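Local coordinates for protein-tyrosine-phosphatase PTP1 (Arabidopsis thaliana, PDB 6KRW) that hydrolyses phosphotyrosine in proteins, dephosphorylating the MAP kinase MPK6 and helping to restrain salicylic acid and camalexin production in plant defence, at residues A[1-6]-A[300-305]; A[22-25]-A[29-32]; A[107-112]-A[118-123]; A[132-137]-A[145-150]; A[248-253]-A[288-293]. One frame throughout, in Å; residues are numbered along the deposited sequence.

Contact 1. Residues A[1-6]-A[300-305]; sequences SKLSLS and EDLTAG
Leu3 and Leu302 mark the closest backbone approach, 7.5 Å between their CA atoms, where the extended N-terminal segment 1-6 passes the last turn of the helix that runs into 300-305. Side chains alone bridge that gap, and all three that do so are leucines. The extended course of the first segment sends Leu3 and Leu5, two residues apart, toward the helix, while Ser4 between them is exposed, as suits a small polar residue. Leu302 meets both with one methyl. Its CD2 lies 3.9 Å from CD1 of Leu3, the two side chains meeting at a slant, and 4.4 Å from CD2 of Leu5. The CB of Leu302 does not head straight across; with CG beside the backbone N (chi1 -72°), its far end swings back toward the N-terminal segment. Only about 99 Å² is buried here in total, so this is a modest hydrophobic patch at the surface, made by branched apolar chains without directional bonds. The patch continues into the fold: Tyr224 touches Leu3 and Leu302, while from helix 242-259 Ile254 touches Leu302 and Leu258 touches Leu5. Next to Leu302, Asp301 makes salt bridges to Arg217 and Lys221 of helix 214-223, and Thr303 packs on helix 7-24.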
# COMPACT_ATOMS: atom_id res chain seq x y z
N SER A 1 -19.99 -1.35 -7.74
CA SER A 1 -19.04 -2.03 -8.65
C SER A 1 -19.26 -1.57 -10.10
O SER A 1 -19.09 -2.41 -11.00
CB SER A 1 -19.16 -3.54 -8.54
OG SER A 1 -18.35 -4.03 -7.48
N LYS A 2 -19.63 -0.31 -10.33
CA LYS A 2 -19.62 0.33 -11.68
C LYS A 2 -19.43 1.84 -11.50
O LYS A 2 -20.09 2.41 -10.62
CB LYS A 2 -20.91 0.05 -12.44
N LEU A 3 -18.56 2.48 -12.29
CA LEU A 3 -18.29 3.93 -12.12
C LEU A 3 -19.05 4.72 -13.18
O LEU A 3 -19.05 4.30 -14.35
CB LEU A 3 -16.79 4.22 -12.29
CG LEU A 3 -15.84 3.77 -11.18
CD1 LEU A 3 -14.54 4.57 -11.25
CD2 LEU A 3 -16.46 3.89 -9.79
N SER A 4 -19.64 5.85 -12.80
CA SER A 4 -20.17 6.82 -13.80
C SER A 4 -19.08 7.84 -14.10
O SER A 4 -18.75 8.61 -13.20
CB SER A 4 -21.42 7.48 -13.33
OG SER A 4 -22.48 6.54 -13.24
N LEU A 5 -18.55 7.83 -15.31
CA LEU A 5 -17.45 8.76 -15.64
C LEU A 5 -18.00 9.95 -16.42
O LEU A 5 -18.97 9.78 -17.18
CB LEU A 5 -16.40 8.03 -16.48
CG LEU A 5 -15.36 7.20 -15.72
CD1 LEU A 5 -14.58 8.04 -14.72
CD2 LEU A 5 -16.01 6.02 -15.03
N SER A 6 -17.36 11.10 -16.29
CA SER A 6 -17.69 12.27 -17.14
C SER A 6 -17.09 12.07 -18.54
O SER A 6 -16.27 11.14 -18.75
CB SER A 6 -17.21 13.53 -16.50
OG SER A 6 -15.79 13.54 -16.40
N GLU A 300 -9.31 -0.75 -19.69
CA GLU A 300 -10.25 -1.44 -20.61
C GLU A 300 -11.62 -1.58 -19.93
O GLU A 300 -12.63 -1.31 -20.61
CB GLU A 300 -9.69 -2.79 -21.03
CG GLU A 300 -8.58 -2.69 -22.03
CD GLU A 300 -7.90 -3.99 -22.40
OE1 GLU A 300 -8.16 -5.05 -21.74
OE2 GLU A 300 -7.12 -3.96 -23.39
N ASP A 301 -11.65 -1.91 -18.64
CA ASP A 301 -12.93 -1.98 -17.88
C ASP A 301 -13.58 -0.60 -17.83
O ASP A 301 -14.79 -0.51 -18.08
CB ASP A 301 -12.71 -2.47 -16.45
CG ASP A 301 -12.63 -3.97 -16.33
OD1 ASP A 301 -12.74 -4.65 -17.37
OD2 ASP A 301 -12.46 -4.44 -15.21
N LEU A 302 -12.79 0.44 -17.55
CA LEU A 302 -13.35 1.80 -17.33
C LEU A 302 -13.94 2.33 -18.64
O LEU A 302 -14.89 3.13 -18.58
CB LEU A 302 -12.27 2.73 -16.77
CG LEU A 302 -11.87 2.46 -15.32
CD1 LEU A 302 -10.55 3.13 -14.99
CD2 LEU A 302 -12.97 2.91 -14.36
N THR A 303 -13.43 1.87 -19.79
CA THR A 303 -13.85 2.44 -21.10
C THR A 303 -14.76 1.46 -21.84
O THR A 303 -15.14 1.78 -22.99
CB THR A 303 -12.64 2.78 -21.97
OG1 THR A 303 -11.85 1.61 -22.16
CG2 THR A 303 -11.82 3.89 -21.34
N ALA A 304 -15.08 0.31 -21.24
CA ALA A 304 -15.85 -0.74 -21.95
C ALA A 304 -17.16 -0.16 -22.49
O ALA A 304 -17.90 0.51 -21.73
CB ALA A 304 -16.09 -1.92 -21.05
N GLY A 305 -17.43 -0.41 -23.78
CA GLY A 305 -18.68 0.02 -24.42
C GLY A 305 -18.71 1.51 -24.73
O GLY A 305 -19.81 2.06 -24.89

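Contact 2. Residues A[22-25]-A[29-32]; sequences GKIQ and SIAH
Lys23 and Ile24, at the end of helix 7-24, meet Ser29 and Ile30 of helix 27-39: two consecutive helices joined by a short turn at the N-terminal side of the phosphatase fold. Lys23 comes first and offers both side chain and backbone. Its CB lies 4.1 Å from CG1 of Ile30, and its aliphatic CD passes 3.7 Å from OG of Ser29, a small polar residue whose hydroxyl is bonded to O of Asn26 in the turn. Bends in the lysine chain, the first at chi2 (-80°), carry the amino group onward to a salt bridge with Glu33, so the long residue serves as apolar wall near its root and as charge partner at its tip. The O of Lys23 sits 3.4 Å from CD1 of Ile30. Ile24 follows, its CG1 4.0 Å from that same methyl; its chain also packs on Asn293 and Val296 of helix 285-303, where Ile30 reaches Tyr288 and Phe289. Replacing Ile30 with an alanine would probably take away the methyl that lies against the Lys23 carbonyl and Ile24 and open a gap facing Tyr288 and Phe289. That methyl, CD1 of Ile30, reaches the helix backbone too, 3.8 Å from CA of Ile24.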
# COMPACT_ATOMS: atom_id res chain seq x y z
N GLY A 22 0.12 0.63 -25.96
CA GLY A 22 1.28 0.70 -26.86
C GLY A 22 2.55 0.26 -26.14
O GLY A 22 3.40 -0.37 -26.79
N LYS A 23 2.69 0.58 -24.86
CA LYS A 23 3.86 0.13 -24.07
C LYS A 23 3.88 -1.40 -23.97
O LYS A 23 4.94 -1.99 -24.17
CB LYS A 23 3.84 0.79 -22.69
CG LYS A 23 4.02 2.30 -22.73
CD LYS A 23 5.45 2.70 -22.90
CE LYS A 23 5.66 4.20 -22.86
NZ LYS A 23 5.62 4.69 -21.46
N ILE A 24 2.75 -2.03 -23.67
CA ILE A 24 2.71 -3.51 -23.50
C ILE A 24 2.98 -4.19 -24.85
O ILE A 24 3.53 -5.32 -24.86
CB ILE A 24 1.38 -3.95 -22.85
CG1 ILE A 24 1.45 -3.60 -21.36
CG2 ILE A 24 1.08 -5.42 -23.07
CD1 ILE A 24 0.18 -3.79 -20.62
N GLN A 25 2.63 -3.52 -25.94
CA GLN A 25 2.87 -4.04 -27.32
C GLN A 25 4.34 -3.86 -27.69
O GLN A 25 4.76 -4.45 -28.68
CB GLN A 25 1.92 -3.36 -28.31
CG GLN A 25 0.47 -3.79 -28.09
CD GLN A 25 -0.54 -2.95 -28.84
OE1 GLN A 25 -0.22 -1.91 -29.40
NE2 GLN A 25 -1.78 -3.41 -28.85
N SER A 29 10.33 -1.50 -24.29
CA SER A 29 10.25 -0.13 -23.72
C SER A 29 10.05 -0.20 -22.21
O SER A 29 10.68 0.56 -21.46
CB SER A 29 9.19 0.70 -24.39
OG SER A 29 7.89 0.20 -24.09
N ILE A 30 9.22 -1.12 -21.77
CA ILE A 30 8.93 -1.31 -20.32
C ILE A 30 10.18 -1.84 -19.62
O ILE A 30 10.51 -1.33 -18.54
CB ILE A 30 7.74 -2.26 -20.15
CG1 ILE A 30 6.48 -1.66 -20.76
CG2 ILE A 30 7.57 -2.65 -18.68
CD1 ILE A 30 5.32 -2.64 -20.85
N ALA A 31 10.85 -2.83 -20.20
CA ALA A 31 12.07 -3.41 -19.60
C ALA A 31 13.12 -2.31 -19.44
O ALA A 31 13.77 -2.27 -18.37
CB ALA A 31 12.58 -4.58 -20.41
N HIS A 32 13.28 -1.48 -20.48
CA HIS A 32 14.27 -0.37 -20.49
C HIS A 32 13.95 0.58 -19.34
O HIS A 32 14.90 1.03 -18.65
CB HIS A 32 14.28 0.34 -21.85
CG HIS A 32 15.44 1.26 -22.04
ND1 HIS A 32 15.36 2.61 -21.79
CD2 HIS A 32 16.69 1.02 -22.49
CE1 HIS A 32 16.52 3.17 -22.06
NE2 HIS A 32 17.35 2.22 -22.50

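Contact 3. Residues A[107-112]-A[118-123]; sequences IATQGP and EDFWEM
Ile107, Thr109 and Pro112 meet Phe120 and Met123 within the first half of a beta-alpha-beta crossover: strand 106-109 leads into helix 117-126, which returns to the parallel strand 131-134. The strand and helix segments run antiparallel (175°) with their axes 12.2 Å apart, and side chains from both fill the space between. The aromatic contact is a CH-pi interaction. CG of Pro112 stands over one face of the Phe120 ring, 4.1 Å from its centroid and 27° off the normal, displaced toward the CG-CD1 side; the rigid proline suits this flat surface. At the edge of the same ring, near its plane, CG2 of Thr109 comes within 4.2 Å of CE1. Phe120 holds CG anti to its backbone N, which sends the ring across to the strand side.

The sulfur contact lies one helical turn on. Ile107 CG2 is 4.0 Å from SD of Met123, the chains running alongside but pointing opposite ways. Methionine suits the place because its flexible thioether can bend at chi3 (70°) and tuck its methyl beside the isoleucine. Polar demand is met from outside: OG1 of Thr109 is hydrogen-bonded to O of Asn91. The Thr109 side chain lies about 6 Å from Gly240, in the loop that by similarity binds the substrate. Beside that hydroxyl lies the end of the methionine, with CE of Met123 4.4 Å from OG1 of Thr109.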
# COMPACT_ATOMS: atom_id res chain seq x y z
N ILE A 107 -0.22 4.96 3.44
CA ILE A 107 0.86 4.60 4.37
C ILE A 107 1.42 3.26 3.96
O ILE A 107 0.69 2.23 4.08
CB ILE A 107 0.43 4.66 5.83
CG1 ILE A 107 0.11 6.10 6.24
CG2 ILE A 107 1.50 4.06 6.72
CD1 ILE A 107 -0.49 6.21 7.62
N ALA A 108 2.62 3.24 3.42
CA ALA A 108 3.32 2.00 3.06
C ALA A 108 4.08 1.54 4.27
O ALA A 108 4.88 2.32 4.82
CB ALA A 108 4.22 2.20 1.87
N THR A 109 3.81 0.32 4.75
CA THR A 109 4.41 -0.13 6.01
C THR A 109 4.76 -1.62 5.91
O THR A 109 4.30 -2.29 4.99
CB THR A 109 3.48 0.22 7.18
OG1 THR A 109 4.13 -0.06 8.40
CG2 THR A 109 2.17 -0.54 7.12
N GLN A 110 5.60 -2.10 6.80
CA GLN A 110 5.99 -3.52 6.85
C GLN A 110 4.86 -4.32 7.50
O GLN A 110 4.00 -3.75 8.15
CB GLN A 110 7.27 -3.68 7.67
CG GLN A 110 7.06 -3.39 9.13
CD GLN A 110 8.33 -3.41 9.94
OE1 GLN A 110 9.43 -3.50 9.40
NE2 GLN A 110 8.15 -3.41 11.25
N GLY A 111 4.87 -5.62 7.23
CA GLY A 111 3.94 -6.53 7.93
C GLY A 111 4.34 -6.45 9.41
O GLY A 111 5.52 -6.62 9.75
N PRO A 112 3.46 -6.08 10.40
CA PRO A 112 3.78 -5.88 11.83
C PRO A 112 4.46 -7.09 12.47
O PRO A 112 4.11 -8.24 12.16
CB PRO A 112 2.44 -5.59 12.51
CG PRO A 112 1.61 -5.01 11.39
CD PRO A 112 2.07 -5.69 10.13
N GLU A 118 0.97 -3.17 18.72
CA GLU A 118 0.33 -2.01 19.39
C GLU A 118 0.70 -0.74 18.62
O GLU A 118 -0.19 0.09 18.39
CB GLU A 118 0.73 -1.89 20.86
CG GLU A 118 -0.04 -0.79 21.57
CD GLU A 118 0.28 -0.63 23.04
OE1 GLU A 118 -0.20 0.36 23.64
OE2 GLU A 118 1.03 -1.47 23.59
N ASP A 119 1.96 -0.62 18.22
CA ASP A 119 2.42 0.55 17.41
C ASP A 119 1.57 0.67 16.13
O ASP A 119 1.12 1.79 15.78
CB ASP A 119 3.89 0.41 17.04
CG ASP A 119 4.85 0.52 18.22
OD1 ASP A 119 4.42 1.03 19.30
OD2 ASP A 119 6.00 0.07 18.07
N PHE A 120 1.36 -0.45 15.46
CA PHE A 120 0.56 -0.46 14.21
C PHE A 120 -0.86 0.04 14.48
O PHE A 120 -1.36 0.92 13.75
CB PHE A 120 0.55 -1.85 13.59
CG PHE A 120 -0.33 -1.95 12.38
CD1 PHE A 120 0.14 -1.61 11.12
CD2 PHE A 120 -1.65 -2.40 12.50
CE1 PHE A 120 -0.69 -1.69 10.02
CE2 PHE A 120 -2.47 -2.47 11.39
CZ PHE A 120 -1.99 -2.15 10.14
N TRP A 121 -1.56 -0.54 15.47
CA TRP A 121 -2.95 -0.12 15.71
C TRP A 121 -3.01 1.31 16.22
O TRP A 121 -3.99 2.00 15.88
CB TRP A 121 -3.66 -1.12 16.62
CG TRP A 121 -3.99 -2.38 15.88
CD1 TRP A 121 -3.49 -3.63 16.10
CD2 TRP A 121 -4.90 -2.49 14.77
NE1 TRP A 121 -4.04 -4.52 15.21
CE2 TRP A 121 -4.91 -3.85 14.39
CE3 TRP A 121 -5.71 -1.57 14.08
CZ2 TRP A 121 -5.70 -4.30 13.34
CZ3 TRP A 121 -6.49 -2.02 13.04
CH2 TRP A 121 -6.47 -3.37 12.67
N GLU A 122 -2.00 1.74 17.00
CA GLU A 122 -1.96 3.14 17.46
C GLU A 122 -1.85 4.05 16.23
O GLU A 122 -2.56 5.06 16.17
CB GLU A 122 -0.78 3.34 18.40
CG GLU A 122 -0.74 4.73 18.98
CD GLU A 122 -1.76 5.03 20.06
OE1 GLU A 122 -2.14 4.10 20.76
OE2 GLU A 122 -2.12 6.21 20.24
N MET A 123 -1.03 3.65 15.25
CA MET A 123 -0.91 4.44 13.99
C MET A 123 -2.27 4.48 13.27
O MET A 123 -2.69 5.53 12.80
CB MET A 123 0.15 3.81 13.08
CG MET A 123 0.26 4.53 11.76
SD MET A 123 1.59 3.86 10.71
CE MET A 123 0.89 2.25 10.28

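Contact 4. Residues A[132-137]-A[145-150]; sequences IVMLTR and VKCGDY
Ile132 and Met134, alternate residues on strand 131-134, press against Tyr150 and Cys147 in the tightly packed part of this contact. The phenol oxygen of Tyr150 is wedged between apolar groups: CG2 of Ile132 lies 3.6 Å away and SD of Met134 3.9 Å. Chi1 of 64° in Tyr150 swings the ring toward the strand. The sulfur of Met134 approaches the ring obliquely, 5.5 Å from its centroid, a Met-aromatic contact, and the extended methionine chain carries CE on to 3.9 Å from SG of Cys147, which itself lies at the ring edge in plane. Buried as it is, the phenol OH is satisfied by His236 and His198, which probably helps to hold the ring.

The close packing continues at Thr136. Its OG1 donates to O of Arg137 at 2.7 Å, in the carbonyl plane and on a lone pair, and CB of Lys146 lies 3.5 Å from that Arg137 O. CG2 of Thr136 touches CB of Cys147. With an alanine at Thr136 the carbonyl of Arg137 would probably lose this donor and a small gap would open beside Cys147 and Lys146.

The looser side begins where partly exposed Arg137 leads its chain away to pair with Glu203. Lys146 suits its divided place: apolar CB and CG lie against Thr136 OG1 and Arg137 O, while the amino group departs to Asp206 and Asp140, near a bound citrate, consistent with the rim of the substrate pocket. In the fold, strand 131-134 lies between strands 233-236 and 194-200, and NE1 of Trp121, on helix 117-126, is hydrogen-bonded to O of Tyr150.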
# COMPACT_ATOMS: atom_id res chain seq x y z
N ILE A 132 -7.11 -1.05 5.37
CA ILE A 132 -5.84 -1.79 5.34
C ILE A 132 -5.86 -2.76 4.17
O ILE A 132 -6.77 -3.60 4.11
CB ILE A 132 -5.56 -2.51 6.65
CG1 ILE A 132 -5.50 -1.55 7.83
CG2 ILE A 132 -4.31 -3.34 6.53
CD1 ILE A 132 -5.60 -2.24 9.19
N VAL A 133 -4.89 -2.65 3.29
CA VAL A 133 -4.63 -3.57 2.17
C VAL A 133 -3.44 -4.42 2.56
O VAL A 133 -2.31 -3.89 2.70
CB VAL A 133 -4.44 -2.86 0.83
CG1 VAL A 133 -4.15 -3.84 -0.27
CG2 VAL A 133 -5.61 -1.95 0.52
N MET A 134 -3.69 -5.71 2.70
CA MET A 134 -2.66 -6.68 3.09
C MET A 134 -2.37 -7.60 1.91
O MET A 134 -3.30 -8.34 1.50
CB MET A 134 -3.17 -7.50 4.27
CG MET A 134 -2.20 -8.53 4.73
SD MET A 134 -2.77 -9.30 6.23
CE MET A 134 -1.39 -10.39 6.50
N LEU A 135 -1.14 -7.65 1.40
CA LEU A 135 -0.78 -8.34 0.14
C LEU A 135 0.16 -9.50 0.41
O LEU A 135 0.94 -9.84 -0.45
CB LEU A 135 -0.15 -7.32 -0.81
CG LEU A 135 -1.03 -6.13 -1.13
CD1 LEU A 135 -0.21 -5.05 -1.87
CD2 LEU A 135 -2.25 -6.53 -1.94
N THR A 136 0.04 -10.13 1.57
CA THR A 136 0.94 -11.25 1.91
C THR A 136 0.14 -12.28 2.74
O THR A 136 -0.80 -11.87 3.36
CB THR A 136 2.15 -10.78 2.72
OG1 THR A 136 3.10 -11.81 3.00
CG2 THR A 136 1.77 -10.10 4.01
N ARG A 137 0.69 -13.47 2.73
CA ARG A 137 0.37 -14.49 3.76
C ARG A 137 1.18 -14.18 5.01
O ARG A 137 2.22 -13.49 4.91
CB ARG A 137 0.70 -15.90 3.26
CG ARG A 137 -0.08 -16.32 2.02
CD ARG A 137 0.32 -17.75 1.64
NE ARG A 137 -0.40 -18.21 0.47
CZ ARG A 137 -0.34 -19.48 0.04
NH1 ARG A 137 0.52 -20.32 0.58
NH2 ARG A 137 -1.08 -19.87 -0.99
N VAL A 145 8.04 -16.78 8.29
CA VAL A 145 7.00 -15.83 8.76
C VAL A 145 7.20 -14.56 7.94
O VAL A 145 8.35 -14.17 7.75
CB VAL A 145 7.13 -15.57 10.27
CG1 VAL A 145 8.52 -15.09 10.63
CG2 VAL A 145 6.08 -14.57 10.75
N LYS A 146 6.14 -13.96 7.46
CA LYS A 146 6.30 -12.74 6.62
C LYS A 146 5.57 -11.59 7.28
O LYS A 146 5.83 -10.44 6.93
CB LYS A 146 5.64 -12.94 5.25
CG LYS A 146 6.19 -14.03 4.38
CD LYS A 146 7.60 -13.85 3.97
CE LYS A 146 8.01 -14.97 3.04
NZ LYS A 146 9.41 -14.82 2.62
N CYS A 147 4.66 -11.86 8.16
CA CYS A 147 3.78 -10.86 8.81
C CYS A 147 3.15 -11.45 10.07
O CYS A 147 2.78 -12.60 10.05
CB CYS A 147 2.69 -10.40 7.86
SG CYS A 147 1.61 -9.13 8.56
N GLY A 148 3.01 -10.68 11.13
CA GLY A 148 2.43 -11.22 12.37
C GLY A 148 0.92 -11.14 12.33
O GLY A 148 0.37 -10.32 11.57
N ASP A 149 0.24 -12.01 13.07
CA ASP A 149 -1.24 -11.97 13.13
C ASP A 149 -1.69 -10.85 14.07
O ASP A 149 -1.71 -11.02 15.28
CB ASP A 149 -1.81 -13.32 13.58
CG ASP A 149 -3.32 -13.37 13.64
OD1 ASP A 149 -3.95 -12.31 13.49
OD2 ASP A 149 -3.86 -14.48 13.90
N TYR A 150 -2.00 -9.69 13.49
CA TYR A 150 -2.44 -8.52 14.26
C TYR A 150 -3.94 -8.33 14.12
O TYR A 150 -4.42 -7.33 14.62
CB TYR A 150 -1.67 -7.29 13.75
CG TYR A 150 -1.93 -6.89 12.31
CD1 TYR A 150 -2.98 -6.07 11.97
CD2 TYR A 150 -1.18 -7.43 11.27
CE1 TYR A 150 -3.28 -5.78 10.65
CE2 TYR A 150 -1.46 -7.16 9.94
CZ TYR A 150 -2.52 -6.33 9.63
OH TYR A 150 -2.87 -6.04 8.35

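Contact 5. Residues A[248-253]-A[288-293]; sequences CAIHNT and YFFCYN
The carbonyl oxygen of Ala249, whose methyl faces Cys291 across the contact, is gripped twice by one residue. Thr253 OG1 donates to Ala249 O at 2.7 Å, tilted 24° from the carbonyl plane, while the Thr253 backbone N makes the regular helical bond to it at 2.9 Å; the two donors arrive from opposite faces of the plane. Threonine suits this buried place because its hydroxyl is satisfied within its own helix.

Across the contact the helices run roughly alongside, their short axes 9.4 Å apart and crossing at -29°. They come nearest where CA of Ile250 lies 5.8 Å from CA of Cys291, and the small side chains of Ala249 and Cys291 meet alongside that point. CB of Ala249 is 4.0 Å from SG of Cys291, a methyl against a sulfur placed beside its own backbone N. Ile250 fills the next space with its CG1-CD1 arm, which does the touching: CG1 rests 3.9 Å from CA of Cys291, and CD1 extends toward Phe290. Phe290, with CG anti to its backbone N (chi1 -177°), brings CE2 to 4.1 Å from CD1 of Ile250, obliquely.

Beyond, Phe290 packs against Trp204, two residues before Asp206, which is inferred to bind substrate, and Val216 of helix 214-223 touches both Ile250 and Phe290. Helix 242-259 begins at the end of the CX5R phosphate-binding loop, Cys237 to Arg243; this buried packing of it against the C-terminal helix 285-303 belongs to the classical tyrosine phosphatase fold.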
# COMPACT_ATOMS: atom_id res chain seq x y z
N CYS A 248 0.23 0.23 -4.93
CA CYS A 248 0.11 1.72 -4.85
C CYS A 248 0.23 2.33 -6.27
O CYS A 248 -0.48 3.26 -6.58
CB CYS A 248 1.16 2.30 -3.92
SG CYS A 248 0.87 1.92 -2.18
N ALA A 249 1.15 1.82 -7.09
CA ALA A 249 1.36 2.38 -8.44
C ALA A 249 0.09 2.22 -9.28
O ALA A 249 -0.30 3.12 -10.03
CB ALA A 249 2.56 1.78 -9.11
N ILE A 250 -0.55 1.05 -9.19
CA ILE A 250 -1.78 0.82 -10.00
C ILE A 250 -2.89 1.76 -9.51
O ILE A 250 -3.52 2.47 -10.33
CB ILE A 250 -2.19 -0.66 -9.91
CG1 ILE A 250 -1.10 -1.57 -10.49
CG2 ILE A 250 -3.56 -0.88 -10.56
CD1 ILE A 250 -1.21 -3.05 -10.04
N HIS A 251 -3.12 1.78 -8.21
CA HIS A 251 -4.19 2.60 -7.60
C HIS A 251 -3.96 4.09 -7.90
O HIS A 251 -4.86 4.79 -8.36
CB HIS A 251 -4.22 2.28 -6.12
CG HIS A 251 -5.25 2.96 -5.31
ND1 HIS A 251 -6.05 2.25 -4.44
CD2 HIS A 251 -5.62 4.26 -5.18
CE1 HIS A 251 -6.85 3.09 -3.80
NE2 HIS A 251 -6.62 4.32 -4.25
N ASN A 252 -2.73 4.53 -7.68
CA ASN A 252 -2.41 5.96 -7.86
C ASN A 252 -2.50 6.35 -9.33
O ASN A 252 -3.01 7.45 -9.65
CB ASN A 252 -1.00 6.16 -7.33
CG ASN A 252 -0.54 7.61 -7.37
OD1 ASN A 252 0.39 7.93 -8.13
ND2 ASN A 252 -1.18 8.45 -6.58
N THR A 253 -2.03 5.50 -10.23
CA THR A 253 -2.04 5.84 -11.66
C THR A 253 -3.48 6.02 -12.13
O THR A 253 -3.79 6.98 -12.85
CB THR A 253 -1.29 4.80 -12.49
OG1 THR A 253 0.09 4.80 -12.07
CG2 THR A 253 -1.41 5.07 -13.97
N TYR A 288 6.97 -4.67 -12.22
CA TYR A 288 6.80 -3.46 -13.05
C TYR A 288 5.91 -3.78 -14.25
O TYR A 288 5.02 -3.03 -14.56
CB TYR A 288 8.19 -2.94 -13.42
CG TYR A 288 8.18 -1.58 -14.05
CD1 TYR A 288 7.90 -0.46 -13.28
CD2 TYR A 288 8.40 -1.41 -15.40
CE1 TYR A 288 7.87 0.80 -13.84
CE2 TYR A 288 8.39 -0.14 -15.97
CZ TYR A 288 8.08 0.96 -15.19
OH TYR A 288 8.08 2.23 -15.73
N PHE A 289 6.13 -4.93 -14.88
CA PHE A 289 5.26 -5.38 -15.99
C PHE A 289 3.83 -5.56 -15.48
O PHE A 289 2.87 -5.20 -16.18
CB PHE A 289 5.79 -6.67 -16.63
CG PHE A 289 6.72 -6.42 -17.79
CD1 PHE A 289 6.22 -6.29 -19.08
CD2 PHE A 289 8.08 -6.32 -17.59
CE1 PHE A 289 7.08 -6.07 -20.14
CE2 PHE A 289 8.93 -6.06 -18.66
CZ PHE A 289 8.43 -5.96 -19.94
N PHE A 290 3.68 -6.12 -14.29
CA PHE A 290 2.33 -6.37 -13.72
C PHE A 290 1.60 -5.03 -13.53
O PHE A 290 0.41 -4.95 -13.76
CB PHE A 290 2.44 -7.17 -12.43
CG PHE A 290 1.12 -7.53 -11.80
CD1 PHE A 290 0.40 -8.63 -12.26
CD2 PHE A 290 0.59 -6.79 -10.77
CE1 PHE A 290 -0.83 -8.95 -11.68
CE2 PHE A 290 -0.63 -7.11 -10.19
CZ PHE A 290 -1.34 -8.21 -10.65
N CYS A 291 2.34 -3.97 -13.14
CA CYS A 291 1.74 -2.62 -13.02
C CYS A 291 1.12 -2.25 -14.36
O CYS A 291 -0.01 -1.83 -14.42
CB CYS A 291 2.78 -1.53 -12.74
SG CYS A 291 3.46 -1.53 -11.08
N TYR A 292 1.89 -2.38 -15.44
CA TYR A 292 1.40 -1.99 -16.78
C TYR A 292 0.17 -2.83 -17.15
O TYR A 292 -0.82 -2.29 -17.60
CB TYR A 292 2.48 -2.17 -17.83
CG TYR A 292 3.32 -0.94 -18.07
CD1 TYR A 292 2.87 0.04 -18.92
CD2 TYR A 292 4.56 -0.79 -17.48
CE1 TYR A 292 3.61 1.18 -19.17
CE2 TYR A 292 5.33 0.34 -17.73
CZ TYR A 292 4.84 1.32 -18.57
OH TYR A 292 5.55 2.47 -18.85
N ASN A 293 0.25 -4.14 -16.92
CA ASN A 293 -0.85 -5.06 -17.32
C ASN A 293 -2.10 -4.70 -16.53
O ASN A 293 -3.19 -4.65 -17.13
CB ASN A 293 -0.41 -6.50 -17.13
CG ASN A 293 0.56 -6.96 -18.19
OD1 ASN A 293 0.42 -6.60 -19.34
ND2 ASN A 293 1.50 -7.80 -17.82

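Overall arrangement
The five contacts form two neighbourhoods and one outlying link. Contacts 3 and 4, with centres 11 Å apart, join directly: Pro112 O and Gly148 N are 2.9 Å apart, a probable hydrogen bond. Both flank the active site, the Thr109 side chain of contact 3 about 9 Å from that of catalytic Cys237 and the Lys146 side chain of contact 4 about 4 Å from a bound citrate. Contacts 2 and 5 touch as well, centres 13 Å apart, with the N-terminal helices laid against helix 285-303. That helix also carries contact 1, 18 Å from contact 5 between centres, where the chain's two ends meet. Nearest atoms of contact 5 are about 5 Å from contact 3 and 6 Å from contact 4.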